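PDB 2JEQ: xyloglucanase from Paenibacillus pabuli, which catalyses the hydrolysis of xyloglucan, probably by cutting its beta-1,4-glucan backbone, as a family 5 glycoside hydrolase built on a TIM barrel. Local coordinates for residues A[180-185]-A[227-232]; A[220-225]-A[257-262]; A[91-96]-A[131-136]. One frame throughout, in Å; residues are numbered along the deposited sequence.

Contact 1 (A[180-185]-A[227-232]); sequences MNEVFD and WNTNID. With BGC (beta-D-glucopyranose), chain B.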
loop_
_atom_site.group_PDB
_atom_site.type_symbol
_atom_site.label_atom_id
_atom_site.label_comp_id
_atom_site.label_asym_id
_atom_site.label_seq_id
_atom_site.Cartn_x
_atom_site.Cartn_y
_atom_site.Cartn_z
ATOM N N MET A 180 7.836 1.770 -3.424
ATOM C CA MET A 180 7.096 2.952 -3.793
ATOM C C MET A 180 5.629 2.589 -3.707
ATOM O O MET A 180 5.286 1.451 -3.338
ATOM C CB MET A 180 7.494 3.447 -5.191
ATOM C CG MET A 180 7.460 2.366 -6.256
ATOM S SD MET A 180 8.694 2.724 -7.550
ATOM C CE MET A 180 7.992 1.654 -8.793
ATOM N N ASN A 181 4.776 3.543 -4.037
ATOM C CA ASN A 181 3.348 3.395 -3.803
ATOM C C ASN A 181 2.670 3.190 -5.143
ATOM O O ASN A 181 2.799 2.114 -5.724
ATOM C CB ASN A 181 2.766 4.586 -3.027
ATOM C CG ASN A 181 1.242 4.531 -2.925
ATOM O OD1 ASN A 181 0.659 3.478 -2.665
ATOM N ND2 ASN A 181 0.593 5.663 -3.186
ATOM N N GLU A 182 1.995 4.219 -5.652
ATOM C CA GLU A 182 1.342 4.133 -6.972
ATOM C C GLU A 182 2.093 4.969 -8.002
ATOM O O GLU A 182 1.978 6.206 -8.048
ATOM C CB GLU A 182 -0.127 4.558 -6.897
ATOM C CG GLU A 182 -1.018 3.657 -6.052
ATOM C CD GLU A 182 -2.465 4.157 -5.955
ATOM O OE1 GLU A 182 -2.735 5.370 -6.229
ATOM O OE2 GLU A 182 -3.321 3.326 -5.544
ATOM N N VAL A 183 2.857 4.294 -8.843
ATOM C CA VAL A 183 3.803 4.995 -9.682
ATOM C C VAL A 183 3.389 4.850 -11.149
ATOM O O VAL A 183 3.298 3.743 -11.657
ATOM C CB VAL A 183 5.279 4.513 -9.424
ATOM C CG1 VAL A 183 6.245 5.103 -10.434
ATOM C CG2 VAL A 183 5.711 4.830 -8.002
ATOM N N PHE A 184 3.131 5.998 -11.781
ATOM C CA PHE A 184 2.679 6.111 -13.157
ATOM C C PHE A 184 2.797 7.559 -13.667
ATOM O O PHE A 184 3.323 8.435 -12.959
ATOM C CB PHE A 184 1.291 5.455 -13.369
ATOM C CG PHE A 184 0.094 6.324 -13.004
ATOM C CD1 PHE A 184 -0.009 6.948 -11.762
ATOM C CD2 PHE A 184 -0.949 6.469 -13.910
ATOM C CE1 PHE A 184 -1.130 7.752 -11.433
ATOM C CE2 PHE A 184 -2.084 7.271 -13.608
ATOM C CZ PHE A 184 -2.172 7.904 -12.362
ATOM N N ASP A 185 2.350 7.811 -14.897
ATOM C CA ASP A 185 2.530 9.131 -15.517
ATOM C C ASP A 185 1.334 10.061 -15.373
ATOM O O ASP A 185 1.295 11.132 -15.995
ATOM C CB ASP A 185 2.938 8.997 -17.009
ATOM C CG ASP A 185 1.936 8.178 -17.848
ATOM O OD1 ASP A 185 1.017 7.533 -17.272
ATOM O OD2 ASP A 185 2.072 8.174 -19.114
ATOM N N TRP A 227 2.838 -1.043 -12.586
ATOM C CA TRP A 227 2.281 0.202 -13.071
ATOM C C TRP A 227 0.987 0.607 -12.357
ATOM O O TRP A 227 -0.034 -0.100 -12.443
ATOM C CB TRP A 227 1.987 0.092 -14.566
ATOM C CG TRP A 227 1.619 1.420 -15.217
ATOM C CD1 TRP A 227 0.365 1.896 -15.490
ATOM C CD2 TRP A 227 2.530 2.419 -15.668
ATOM N NE1 TRP A 227 0.444 3.136 -16.098
ATOM C CE2 TRP A 227 1.764 3.474 -16.226
ATOM C CE3 TRP A 227 3.930 2.513 -15.688
ATOM C CZ2 TRP A 227 2.352 4.630 -16.769
ATOM C CZ3 TRP A 227 4.516 3.664 -16.237
ATOM C CH2 TRP A 227 3.728 4.711 -16.756
ATOM N N ASN A 228 1.036 1.752 -11.687
ATOM C CA ASN A 228 -0.113 2.314 -10.930
ATOM C C ASN A 228 -0.743 1.333 -9.950
ATOM O O ASN A 228 -1.944 1.400 -9.692
ATOM C CB ASN A 228 -1.167 2.828 -11.907
ATOM C CG ASN A 228 -2.043 3.938 -11.330
ATOM O OD1 ASN A 228 -1.659 4.638 -10.399
ATOM N ND2 ASN A 228 -3.221 4.114 -11.922
ATOM N N THR A 229 0.078 0.454 -9.370
ATOM C CA THR A 229 -0.399 -0.747 -8.633
ATOM C C THR A 229 -1.611 -1.432 -9.306
ATOM O O THR A 229 -2.539 -1.881 -8.637
ATOM C CB THR A 229 -0.780 -0.454 -7.156
ATOM O OG1 THR A 229 -1.715 0.626 -7.106
ATOM C CG2 THR A 229 0.433 -0.124 -6.304
ATOM N N ASN A 230 -1.618 -1.479 -10.626
ATOM C CA ASN A 230 -2.762 -1.977 -11.364
ATOM C C ASN A 230 -2.539 -3.439 -11.782
ATOM O O ASN A 230 -1.584 -3.749 -12.490
ATOM C CB ASN A 230 -3.028 -1.048 -12.554
ATOM C CG ASN A 230 -4.206 -1.511 -13.457
ATOM O OD1 ASN A 230 -4.085 -2.463 -14.251
ATOM N ND2 ASN A 230 -5.316 -0.786 -13.382
ATOM N N ILE A 231 -3.420 -4.333 -11.336
ATOM C CA ILE A 231 -3.288 -5.786 -11.611
ATOM C C ILE A 231 -3.100 -6.098 -13.104
ATOM O O ILE A 231 -2.217 -6.863 -13.462
ATOM C CB ILE A 231 -4.491 -6.605 -11.045
ATOM C CG1 ILE A 231 -4.422 -6.686 -9.517
ATOM C CG2 ILE A 231 -4.498 -8.024 -11.595
ATOM C CD1 ILE A 231 -5.779 -7.012 -8.834
ATOM N N ASP A 232 -3.918 -5.494 -13.962
ATOM C CA ASP A 232 -3.909 -5.820 -15.385
ATOM C C ASP A 232 -2.568 -5.430 -15.987
ATOM O O ASP A 232 -1.938 -6.220 -16.715
ATOM C CB ASP A 232 -5.043 -5.099 -16.128
ATOM C CG ASP A 232 -6.363 -5.847 -16.072
ATOM O OD1 ASP A 232 -6.437 -6.927 -15.450
ATOM O OD2 ASP A 232 -7.343 -5.334 -16.680
HETATM C C2 BGC B . -3.509 6.110 -2.486
HETATM C C3 BGC B . -4.000 6.894 -1.275
HETATM C C4 BGC B . -5.392 7.520 -1.530
HETATM C C5 BGC B . -6.351 6.462 -2.112
HETATM C C6 BGC B . -7.803 6.889 -2.394
HETATM C C1 BGC B . -4.651 5.176 -2.840
HETATM O O1 BGC B . -4.297 4.180 -3.763
HETATM O O2 BGC B . -2.322 5.402 -2.176
HETATM O O3 BGC B . -3.060 7.889 -0.980
HETATM O O4 BGC B . -5.884 8.059 -0.323
HETATM O O5 BGC B . -5.713 5.988 -3.293
HETATM O O6 BGC B . -7.857 8.009 -3.266
HETATM O O HOH W 1 3.005 1.794 -8.555
HETATM O O HOH W 2 -3.190 6.193 -9.027
#

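Contact 2 (A[220-225]-A[257-262]); sequences RWLLVP and KRIMIS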
loop_
_atom_site.group_PDB
_atom_site.type_symbol
_atom_site.label_atom_id
_atom_site.label_comp_id
_atom_site.label_asym_id
_atom_site.label_seq_id
_atom_site.Cartn_x
_atom_site.Cartn_y
_atom_site.Cartn_z
ATOM N N ARG A 220 15.633 -9.084 4.443
ATOM C CA ARG A 220 14.245 -8.750 4.731
ATOM C C ARG A 220 13.396 -8.793 3.448
ATOM O O ARG A 220 13.924 -8.652 2.341
ATOM C CB ARG A 220 14.093 -7.430 5.511
ATOM C CG ARG A 220 13.875 -6.165 4.690
ATOM C CD ARG A 220 13.479 -4.968 5.594
ATOM N NE ARG A 220 14.536 -4.680 6.558
ATOM C CZ ARG A 220 14.463 -4.942 7.861
ATOM N NH1 ARG A 220 13.358 -5.487 8.385
ATOM N NH2 ARG A 220 15.513 -4.672 8.636
ATOM N N TRP A 221 12.115 -9.089 3.630
ATOM C CA TRP A 221 11.128 -9.002 2.572
ATOM C C TRP A 221 11.049 -7.594 2.002
ATOM O O TRP A 221 10.888 -6.634 2.759
ATOM C CB TRP A 221 9.760 -9.378 3.136
ATOM C CG TRP A 221 9.649 -10.831 3.385
ATOM C CD1 TRP A 221 9.737 -11.470 4.580
ATOM C CD2 TRP A 221 9.479 -11.846 2.392
ATOM N NE1 TRP A 221 9.595 -12.834 4.401
ATOM C CE2 TRP A 221 9.458 -13.090 3.061
ATOM C CE3 TRP A 221 9.354 -11.826 0.997
ATOM C CZ2 TRP A 221 9.284 -14.306 2.385
ATOM C CZ3 TRP A 221 9.193 -13.035 0.321
ATOM C CH2 TRP A 221 9.156 -14.261 1.022
ATOM N N LEU A 222 11.104 -7.497 0.668
ATOM C CA LEU A 222 10.937 -6.219 -0.029
ATOM C C LEU A 222 9.741 -6.301 -0.967
ATOM O O LEU A 222 9.622 -7.239 -1.772
ATOM C CB LEU A 222 12.225 -5.831 -0.789
ATOM C CG LEU A 222 13.564 -6.011 -0.039
ATOM C CD1 LEU A 222 14.790 -5.814 -0.950
ATOM C CD2 LEU A 222 13.642 -5.064 1.156
ATOM N N LEU A 223 8.862 -5.303 -0.870
ATOM C CA LEU A 223 7.581 -5.279 -1.590
ATOM C C LEU A 223 7.680 -4.276 -2.732
ATOM O O LEU A 223 8.138 -3.140 -2.522
ATOM C CB LEU A 223 6.425 -4.908 -0.613
ATOM C CG LEU A 223 4.996 -4.772 -1.124
ATOM C CD1 LEU A 223 4.561 -6.070 -1.787
ATOM C CD2 LEU A 223 3.912 -4.373 -0.059
ATOM N N VAL A 224 7.308 -4.698 -3.949
ATOM C CA VAL A 224 7.429 -3.826 -5.131
ATOM C C VAL A 224 6.144 -3.869 -5.958
ATOM O O VAL A 224 5.516 -4.932 -6.069
ATOM C CB VAL A 224 8.642 -4.199 -6.059
ATOM C CG1 VAL A 224 9.988 -4.068 -5.298
ATOM C CG2 VAL A 224 8.458 -5.601 -6.739
ATOM N N PRO A 225 5.715 -2.723 -6.502
ATOM C CA PRO A 225 4.525 -2.756 -7.371
ATOM C C PRO A 225 4.867 -2.782 -8.847
ATOM O O PRO A 225 6.025 -2.636 -9.199
ATOM C CB PRO A 225 3.880 -1.410 -7.071
ATOM C CG PRO A 225 5.023 -0.498 -6.889
ATOM C CD PRO A 225 6.164 -1.333 -6.278
ATOM N N LYS A 257 13.079 -16.659 -2.958
ATOM C CA LYS A 257 12.731 -15.244 -3.095
ATOM C C LYS A 257 12.355 -14.545 -1.787
ATOM O O LYS A 257 11.578 -15.073 -0.987
ATOM C CB LYS A 257 11.644 -15.063 -4.167
ATOM C CG LYS A 257 12.046 -15.693 -5.507
ATOM C CD LYS A 257 10.846 -16.018 -6.359
ATOM C CE LYS A 257 11.273 -16.594 -7.692
ATOM N NZ LYS A 257 11.440 -18.071 -7.624
ATOM N N ARG A 258 12.931 -13.360 -1.582
ATOM C CA ARG A 258 12.554 -12.484 -0.474
ATOM C C ARG A 258 11.967 -11.197 -1.031
ATOM O O ARG A 258 12.206 -10.111 -0.499
ATOM C CB ARG A 258 13.750 -12.211 0.444
ATOM C CG ARG A 258 14.355 -13.463 1.033
ATOM C CD ARG A 258 13.404 -14.112 1.972
ATOM N NE ARG A 258 13.352 -13.345 3.211
ATOM C CZ ARG A 258 12.750 -13.746 4.321
ATOM N NH1 ARG A 258 12.092 -14.907 4.347
ATOM N NH2 ARG A 258 12.797 -12.974 5.402
ATOM N N ILE A 259 11.217 -11.354 -2.128
ATOM C CA ILE A 259 10.526 -10.254 -2.790
ATOM C C ILE A 259 9.025 -10.587 -2.846
ATOM O O ILE A 259 8.656 -11.732 -3.115
ATOM C CB ILE A 259 11.095 -10.007 -4.223
ATOM C CG1 ILE A 259 12.615 -9.721 -4.197
ATOM C CG2 ILE A 259 10.322 -8.899 -4.967
ATOM C CD1 ILE A 259 13.055 -8.598 -3.283
ATOM N N MET A 260 8.184 -9.590 -2.560
ATOM C CA MET A 260 6.728 -9.669 -2.686
ATOM C C MET A 260 6.291 -8.680 -3.750
ATOM O O MET A 260 7.007 -7.733 -4.078
ATOM C CB MET A 260 6.017 -9.279 -1.391
ATOM C CG MET A 260 6.357 -10.091 -0.180
ATOM S SD MET A 260 5.770 -9.293 1.324
ATOM C CE MET A 260 5.961 -10.603 2.505
ATOM N N ILE A 261 5.100 -8.900 -4.274
ATOM C CA ILE A 261 4.523 -8.041 -5.317
ATOM C C ILE A 261 3.300 -7.333 -4.755
ATOM O O ILE A 261 2.466 -7.966 -4.127
ATOM C CB ILE A 261 4.079 -8.868 -6.564
ATOM C CG1 ILE A 261 5.210 -9.796 -7.038
ATOM C CG2 ILE A 261 3.563 -7.931 -7.679
ATOM C CD1 ILE A 261 6.576 -9.111 -7.236
ATOM N N SER A 262 3.224 -6.028 -5.020
ATOM C CA SER A 262 2.117 -5.159 -4.636
ATOM C C SER A 262 1.102 -4.927 -5.762
ATOM O O SER A 262 1.452 -4.847 -6.946
ATOM C CB SER A 262 2.666 -3.797 -4.233
ATOM O OG SER A 262 1.631 -2.885 -3.951
#

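Contact 3 (A[91-96]-A[131-136]); sequences SYLNNI and HGDGYN. With BGC (beta-D-glucopyranose), chain B; XYS (alpha-D-xylopyranose), chain C.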
loop_
_atom_site.group_PDB
_atom_site.type_symbol
_atom_site.label_atom_id
_atom_site.label_comp_id
_atom_site.label_asym_id
_atom_site.label_seq_id
_atom_site.Cartn_x
_atom_site.Cartn_y
_atom_site.Cartn_z
ATOM N N SER A 91 5.629 9.867 3.359
ATOM C CA SER A 91 6.137 10.807 2.359
ATOM C C SER A 91 7.413 11.496 2.825
ATOM O O SER A 91 7.593 11.802 4.019
ATOM C CB SER A 91 5.088 11.890 2.072
ATOM O OG SER A 91 4.061 11.325 1.274
ATOM N N TYR A 92 8.290 11.757 1.876
ATOM C CA TYR A 92 9.539 12.417 2.177
ATOM C C TYR A 92 9.604 13.852 1.651
ATOM O O TYR A 92 9.722 14.796 2.437
ATOM C CB TYR A 92 10.692 11.521 1.739
ATOM C CG TYR A 92 10.748 10.280 2.633
ATOM C CD1 TYR A 92 11.546 10.277 3.762
ATOM C CD2 TYR A 92 9.933 9.150 2.400
ATOM C CE1 TYR A 92 11.585 9.144 4.650
ATOM C CE2 TYR A 92 9.993 8.003 3.282
ATOM C CZ TYR A 92 10.841 8.047 4.401
ATOM O OH TYR A 92 10.950 6.993 5.304
ATOM N N LEU A 93 9.512 14.009 0.332
ATOM C CA LEU A 93 9.312 15.322 -0.300
ATOM C C LEU A 93 10.335 16.370 0.148
ATOM O O LEU A 93 11.537 16.164 -0.049
ATOM C CB LEU A 93 7.848 15.792 -0.115
ATOM C CG LEU A 93 6.750 14.797 -0.571
ATOM C CD1 LEU A 93 5.330 15.175 -0.119
ATOM C CD2 LEU A 93 6.770 14.577 -2.067
ATOM N N ASN A 94 9.897 17.484 0.727
ATOM C CA ASN A 94 10.847 18.536 1.076
ATOM C C ASN A 94 11.679 18.285 2.329
ATOM O O ASN A 94 12.642 19.004 2.591
ATOM C CB ASN A 94 10.199 19.906 1.086
ATOM C CG ASN A 94 9.813 20.373 -0.322
ATOM O OD1 ASN A 94 10.383 19.919 -1.331
ATOM N ND2 ASN A 94 8.848 21.283 -0.393
ATOM N N ASN A 95 11.344 17.220 3.047
ATOM C CA ASN A 95 12.170 16.731 4.143
ATOM C C ASN A 95 13.484 16.081 3.674
ATOM O O ASN A 95 14.334 15.712 4.485
ATOM C CB ASN A 95 11.355 15.780 5.038
ATOM C CG ASN A 95 10.434 16.533 5.981
ATOM O OD1 ASN A 95 9.750 15.936 6.820
ATOM N ND2 ASN A 95 10.432 17.857 5.867
ATOM N N ILE A 96 13.635 15.979 2.357
ATOM C CA ILE A 96 14.872 15.534 1.722
ATOM C C ILE A 96 15.721 16.754 1.374
ATOM O O ILE A 96 15.290 17.641 0.603
ATOM C CB ILE A 96 14.616 14.720 0.427
ATOM C CG1 ILE A 96 13.738 13.518 0.709
ATOM C CG2 ILE A 96 15.937 14.216 -0.172
ATOM C CD1 ILE A 96 13.220 12.912 -0.552
ATOM N N HIS A 131 5.555 7.173 -0.444
ATOM C CA HIS A 131 4.153 7.327 -0.861
ATOM C C HIS A 131 3.922 8.551 -1.768
ATOM O O HIS A 131 3.842 8.399 -2.985
ATOM C CB HIS A 131 3.235 7.395 0.376
ATOM C CG HIS A 131 1.796 7.048 0.102
ATOM N ND1 HIS A 131 1.315 5.755 0.178
ATOM C CD2 HIS A 131 0.737 7.821 -0.244
ATOM C CE1 HIS A 131 0.024 5.749 -0.099
ATOM N NE2 HIS A 131 -0.354 6.991 -0.362
ATOM N N GLY A 132 3.821 9.744 -1.180
ATOM C CA GLY A 132 3.503 10.989 -1.941
ATOM C C GLY A 132 4.530 11.338 -3.012
ATOM O O GLY A 132 4.181 11.902 -4.044
ATOM N N ASP A 133 5.796 10.973 -2.762
ATOM C CA ASP A 133 6.952 11.302 -3.612
ATOM C C ASP A 133 6.840 10.825 -5.049
ATOM O O ASP A 133 7.370 11.482 -5.949
ATOM C CB ASP A 133 8.261 10.777 -3.006
ATOM C CG ASP A 133 8.508 11.335 -1.626
ATOM O OD1 ASP A 133 7.735 10.994 -0.718
ATOM O OD2 ASP A 133 9.472 12.105 -1.445
ATOM N N GLY A 134 6.128 9.720 -5.246
ATOM C CA GLY A 134 5.992 9.084 -6.569
ATOM C C GLY A 134 4.905 9.671 -7.448
ATOM O O GLY A 134 4.790 9.276 -8.602
ATOM N N TYR A 135 4.121 10.623 -6.907
ATOM C CA TYR A 135 2.941 11.199 -7.588
ATOM C C TYR A 135 3.229 12.505 -8.304
ATOM O O TYR A 135 3.776 13.436 -7.714
ATOM C CB TYR A 135 1.824 11.507 -6.582
ATOM C CG TYR A 135 0.985 10.340 -6.120
ATOM C CD1 TYR A 135 0.242 9.582 -7.040
ATOM C CD2 TYR A 135 0.840 10.049 -4.759
ATOM C CE1 TYR A 135 -0.523 8.525 -6.626
ATOM C CE2 TYR A 135 0.048 8.975 -4.330
ATOM C CZ TYR A 135 -0.636 8.235 -5.271
ATOM O OH TYR A 135 -1.430 7.199 -4.902
ATOM N N ASN A 136 2.801 12.580 -9.571
ATOM C CA ASN A 136 2.806 13.802 -10.325
ATOM C C ASN A 136 1.899 14.849 -9.690
ATOM O O ASN A 136 2.147 16.042 -9.802
ATOM C CB ASN A 136 2.316 13.530 -11.751
ATOM C CG ASN A 136 3.407 13.030 -12.670
ATOM O OD1 ASN A 136 3.536 11.824 -12.904
ATOM N ND2 ASN A 136 4.172 13.957 -13.239
HETATM C C2 BGC B . -3.509 6.110 -2.486
HETATM C C3 BGC B . -4.000 6.894 -1.275
HETATM C C4 BGC B . -5.392 7.520 -1.530
HETATM C C5 BGC B . -6.351 6.462 -2.112
HETATM C C6 BGC B . -7.803 6.889 -2.394
HETATM C C1 BGC B . -4.651 5.176 -2.840
HETATM O O1 BGC B . -4.297 4.180 -3.763
HETATM O O2 BGC B . -2.322 5.402 -2.176
HETATM O O3 BGC B . -3.060 7.889 -0.980
HETATM O O4 BGC B . -5.884 8.059 -0.323
HETATM O O5 BGC B . -5.713 5.988 -3.293
HETATM O O6 BGC B . -7.857 8.009 -3.266
HETATM C C1 XYS C . -3.150 12.911 -3.088
HETATM C C2 XYS C . -3.206 13.575 -4.454
HETATM C C3 XYS C . -3.823 12.569 -5.416
HETATM C C4 XYS C . -3.090 11.240 -5.388
HETATM C C5 XYS C . -2.895 10.763 -3.941
HETATM O O2 XYS C . -4.066 14.699 -4.425
HETATM O O3 XYS C . -3.870 13.036 -6.745
HETATM O O4 XYS C . -3.937 10.375 -6.099
HETATM O O5 XYS C . -2.351 11.816 -3.152
#

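Contact 1 (A[180-185]-A[227-232])
The Phe-184 ring stacks on the side-chain amide of Asn-228, the planes 18° apart. Asn-228 OD1 sits over the rim of the ring, 3.1 Å from Phe-184 CD1. The ring gets there because Phe-184 CG stands between the backbone N and the carbonyl carbon (chi1 83°). Phe-184 CB makes a CH-pi contact over the face of the Trp-227 indole, 3.8 Å from the centroid of its five-membered ring. Asp-185 comes to the edge of the same indole, OD1 3.2 Å from Trp-227 CZ2, while also accepting from Asn-187 N. An alanine in place of Phe-184 would keep the CB over Trp-227 but would probably leave the Asn-228 amide without its flat partner and freer to turn. One backbone bond joins the loops, Asn-228 N to Val-183 O (3.0 Å). A water donates to Asn-228 OD1 at 2.6 Å and to Glu-182 OE1, and Thr-229 OG1 lies 3.3 Å from Glu-182 CG. Tyr-135 and His-264 hold the two carboxylate oxygens of Glu-182. Asn-181 ND2 gives a hydrogen bond to glucose O2 (3.1 Å), its OD1 being held by Arg-87. Asn-181 and Glu-182, just past strand 175-178, are consistent with the Asn-Glu pair of family 5 enzymes, whose glutamate is the usual acid/base. Both loops leave C-terminal ends of barrel strands, 175-178 and 222-225; Trp-227 packs on helix 193-211, and Thr-229 leans on strand 259-265.

Contact 2 (A[220-225]-A[257-262])
The indole of Trp-221 fills a slot between Arg-258 and Met-260, one on each face. Arg-258 is bent at chi2 and chi3 (-67° and -75°), which folds its guanidinium back over the ring in a cation-pi contact, CZ 3.7 Å from the centroid of the five-membered ring. On the other face the extended Met-260 chain lays CE 4.0 Å from that centroid, and its CG reaches Trp-221 CE3 at 3.7 Å. Asp-173, in a salt bridge, and Ala-219 O hold the polar end of Arg-258. Further along, Leu-223 turns CD1 into the hollow between two neighbours, 3.5 Å from Met-260 CB and 3.8 Å from Ser-262 CB. On the other side of the sheet Val-224 CG2 meets Ile-261 CD1 at 4.0 Å. Between these layers four backbone bonds zip the strands in parallel, from Leu-222 N to Arg-258 O through to Ser-262 N and Val-224 O (2.7 Å), the short strands running 34° apart. Leu-222 and Val-224 look out to helix 193-211, whereas Trp-221 and Met-260 pack on helix 38-42. Strands 222-225 and 259-265 are neighbours joined through helix 231-235, a beta-alpha-beta crossover, and form the fifth and sixth staves of the eight-stranded parallel barrel characteristic of the TIM-barrel fold.

Contact 3 (A[91-96]-A[131-136])
Asp-133 clasps two successive backbone amides with its two carboxylate oxygens. Tyr-92 N donates to OD1 at 2.8 Å in an almost straight bond (179°) that uses the syn lone pair, and Leu-93 N reaches Asp-133 OD2 at 2.6 Å, 25° out of the carboxylate plane. Trp-142 NE1 adds a further bond to OD2, so the carboxylate is gripped by three donors and its rotation is fixed. Asp-133 CG is anti to the carbonyl carbon (chi1 -58°), which swings the group across to the other loop. Beside it, Gly-132 N donates to Ser-91 OG over 2.9 Å in a more bent bond; that hydroxyl is also bonded to Glu-53 O. With no side chain on Gly-132, Ser-91 OG can come close to its backbone, where a CB would collide with it. Apolar groups close around the carboxylate: Leu-93 CD2 lies 3.6 Å from Asp-133 CA, and the Ile-96 side chain points back against that of Asp-133, its CD1 3.9 Å from Asp-133 OD2. On the substrate side, the edge of the His-131 ring presents NE2 to glucose O3 at 2.9 Å, with ND1 held by Asn-129. The Tyr-135 ring lays one face on xylose, CE2 3.5 Å from its C5. A buried carboxylate met by two amides and an indole is probably ionised, and these bonds fasten the loop after strand 125-129 to that after strand 85-88, in the same short stretch that carries a histidine bonded to glucose and a tyrosine packed on xylose.

Contact 2, in the barrel wall, is the largest in area and is buried except that Lys-257 and Arg-258 are partly exposed; it combines a backbone ladder with apolar side chains and a cation-pi clasp. Contacts 1 and 3 join loops beyond the strands' C-terminal ends, touch the same glucose and meet each other directly; contact 3 is buried, contact 1 partly so. Contact 1 has one backbone bond, water bridges and ring stacking, whereas in contact 3 Asp-133 and Ser-91 accept every bond that crosses. Segment 227-232 leads from strand 222-225 into helix 231-235, within the connection between the strands of contact 2, and contact 1 packs on Pro-225 and Ser-262; contacts 2 and 3 stay about 10 Å apart at their nearest atoms.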